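Local coordinates for protein transcription regulator WhiB1 (Mycobacterium tuberculosis H37Rv, PDB 6ONO) that binds a nitric oxide-sensitive [4Fe-4S] cluster and acts as a transcriptional repressor, probably responding to redox state, at residues A[6-11]-A[34-39]. Residues are numbered along the deposited sequence; the frame is centred on the assembly and turned at random.
Sequences KAVCRD and KLVCNR. With SF4 (iron/sulfur cluster), chain E.
V8 and V36 meet against the iron-sulfur cluster, methyl to methyl: CG2 of V8 lies 3.7 Å from CG1 of V36, and the two side chains run past one another in opposite directions. V36 swings CG1 anti to its backbone N (chi1 -180°), which carries this methyl off the helix towards 6-11, where it also rests against the backbone N and, more loosely, the CB of C9. The same two valine methyls reach the cluster, CG1 of V36 and CG2 of V8 each standing 3.8 Å from the sulfide S3, so the apolar contact forms part of the wall of the cluster pocket. The residue after each valine is a cysteine that binds the cluster. SG of C9, from the short 3-10 turn 8-10, binds FE1 at 2.3 Å, while SG of C37, near the C-terminal end of helix 27-38, binds FE2 at the same length. C40 and C46, also in the pocket, are the probable remaining ligands, as in the four-cysteine [4Fe-4S] site of the WhiB family, and the cluster thus ties the N-terminal loop to the helix. A7 adds its CB, 3.4 Å from the sulfide S2. At the outer border R39 is turned by a chi1 of 57° so that its chain, extended from CG to NE, runs back along 34-39 until the guanidinium lies with one face over CA of V36, 4.3 Å from the plane. NH1 comes obliquely to CG2 of V8 at 3.9 Å, a van der Waals approach, whereas NH2 is engaged in a salt bridge with E12, just beyond the loop segment. F17 packs against both C9 and V36, and C40 against V8.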
loop_
_atom_site.group_PDB
_atom_site.type_symbol
_atom_site.label_atom_id
_atom_site.label_comp_id
_atom_site.label_asym_id
_atom_site.label_seq_id
_atom_site.Cartn_x
_atom_site.Cartn_y
_atom_site.Cartn_z
ATOM N N LYS A 6 -17.732 5.336 3.398
ATOM C CA LYS A 6 -17.678 6.114 4.627
ATOM C C LYS A 6 -16.263 6.295 5.170
ATOM O O LYS A 6 -16.102 6.777 6.296
ATOM C CB LYS A 6 -18.579 5.477 5.686
ATOM C CG LYS A 6 -20.073 5.596 5.359
ATOM C CD LYS A 6 -20.944 5.025 6.473
ATOM C CE LYS A 6 -21.087 3.510 6.382
ATOM N NZ LYS A 6 -21.858 3.073 5.181
ATOM N N ALA A 7 -15.243 5.906 4.408
ATOM C CA ALA A 7 -13.853 6.061 4.831
ATOM C C ALA A 7 -13.463 7.535 4.891
ATOM O O ALA A 7 -13.473 8.219 3.865
ATOM C CB ALA A 7 -12.940 5.316 3.861
ATOM N N VAL A 8 -13.092 8.026 6.079
ATOM C CA VAL A 8 -12.708 9.435 6.185
ATOM C C VAL A 8 -11.299 9.699 5.661
ATOM O O VAL A 8 -10.987 10.842 5.298
ATOM C CB VAL A 8 -12.838 9.965 7.624
ATOM C CG1 VAL A 8 -14.281 9.856 8.093
ATOM C CG2 VAL A 8 -11.918 9.234 8.568
ATOM N N CYS A 9 -10.443 8.677 5.578
ATOM C CA CYS A 9 -9.152 8.864 4.925
ATOM C C CYS A 9 -9.294 9.250 3.459
ATOM O O CYS A 9 -8.305 9.655 2.835
ATOM C CB CYS A 9 -8.314 7.597 5.030
ATOM S SG CYS A 9 -9.152 6.136 4.455
ATOM N N ARG A 10 -10.486 9.099 2.882
ATOM C CA ARG A 10 -10.706 9.588 1.531
ATOM C C ARG A 10 -10.473 11.086 1.424
ATOM O O ARG A 10 -10.328 11.594 0.309
ATOM C CB ARG A 10 -12.109 9.219 1.066
ATOM C CG ARG A 10 -12.216 7.765 0.674
ATOM C CD ARG A 10 -13.659 7.307 0.600
ATOM N NE ARG A 10 -14.373 7.931 -0.508
ATOM C CZ ARG A 10 -14.332 7.493 -1.762
ATOM N NH1 ARG A 10 -15.016 8.123 -2.707
ATOM N NH2 ARG A 10 -13.603 6.431 -2.075
ATOM N N ASP A 11 -10.442 11.810 2.548
ATOM C CA ASP A 11 -10.199 13.248 2.517
ATOM C C ASP A 11 -8.802 13.612 3.010
ATOM O O ASP A 11 -8.554 14.771 3.348
ATOM C CB ASP A 11 -11.259 13.987 3.337
ATOM C CG ASP A 11 -12.649 13.867 2.741
ATOM O OD1 ASP A 11 -12.824 14.192 1.546
ATOM O OD2 ASP A 11 -13.571 13.447 3.472
ATOM N N LYS A 34 -3.370 6.990 12.792
ATOM C CA LYS A 34 -4.315 6.416 13.739
ATOM C C LYS A 34 -5.330 7.448 14.216
ATOM O O LYS A 34 -6.472 7.091 14.503
ATOM C CB LYS A 34 -3.576 5.830 14.936
ATOM C CG LYS A 34 -2.870 4.523 14.680
ATOM C CD LYS A 34 -2.195 4.039 15.966
ATOM C CE LYS A 34 -1.597 2.666 15.771
ATOM N NZ LYS A 34 -1.089 2.095 17.036
ATOM N N LEU A 35 -4.925 8.715 14.336
ATOM C CA LEU A 35 -5.878 9.757 14.711
ATOM C C LEU A 35 -7.010 9.868 13.702
ATOM O O LEU A 35 -8.156 10.148 14.077
ATOM C CB LEU A 35 -5.175 11.103 14.852
ATOM C CG LEU A 35 -4.353 11.270 16.128
ATOM C CD1 LEU A 35 -3.708 12.640 16.153
ATOM C CD2 LEU A 35 -5.216 11.060 17.340
ATOM N N VAL A 36 -6.710 9.682 12.416
ATOM C CA VAL A 36 -7.762 9.652 11.405
ATOM C C VAL A 36 -8.661 8.447 11.627
ATOM O O VAL A 36 -9.895 8.562 11.661
ATOM C CB VAL A 36 -7.158 9.645 9.987
ATOM C CG1 VAL A 36 -8.272 9.624 8.938
ATOM C CG2 VAL A 36 -6.231 10.840 9.782
ATOM N N CYS A 37 -8.057 7.269 11.790
ATOM C CA CYS A 37 -8.876 6.072 11.999
ATOM C C CYS A 37 -9.790 6.207 13.216
ATOM O O CYS A 37 -10.896 5.647 13.237
ATOM C CB CYS A 37 -7.982 4.848 12.148
ATOM S SG CYS A 37 -7.012 4.489 10.680
ATOM N N ASN A 38 -9.340 6.927 14.242
ATOM C CA ASN A 38 -10.090 7.058 15.485
ATOM C C ASN A 38 -11.355 7.888 15.317
ATOM O O ASN A 38 -12.258 7.802 16.155
ATOM C CB ASN A 38 -9.179 7.667 16.554
ATOM C CG ASN A 38 -8.227 6.641 17.155
ATOM O OD1 ASN A 38 -8.186 5.493 16.712
ATOM N ND2 ASN A 38 -7.419 7.066 18.128
ATOM N N ARG A 39 -11.441 8.694 14.260
ATOM C CA ARG A 39 -12.662 9.419 13.948
ATOM C C ARG A 39 -13.326 8.859 12.694
ATOM O O ARG A 39 -14.013 9.580 11.969
ATOM C CB ARG A 39 -12.392 10.915 13.797
ATOM C CG ARG A 39 -11.365 11.297 12.764
ATOM C CD ARG A 39 -11.335 12.811 12.605
ATOM N NE ARG A 39 -10.154 13.291 11.890
ATOM C CZ ARG A 39 -10.020 13.287 10.571
ATOM N NH1 ARG A 39 -10.992 12.816 9.802
ATOM N NH2 ARG A 39 -8.909 13.754 10.018
HETATM FE FE1 SF4 E . -9.308 4.897 6.422
HETATM FE FE2 SF4 E . -8.488 4.358 8.959
HETATM FE FE3 SF4 E . -9.686 2.395 7.465
HETATM FE FE4 SF4 E . -11.162 4.501 8.358
HETATM S S1 SF4 E . -10.126 2.945 9.635
HETATM S S2 SF4 E . -11.190 3.612 6.278
HETATM S S3 SF4 E . -9.620 6.182 8.268
HETATM S S4 SF4 E . -7.691 3.414 7.017
#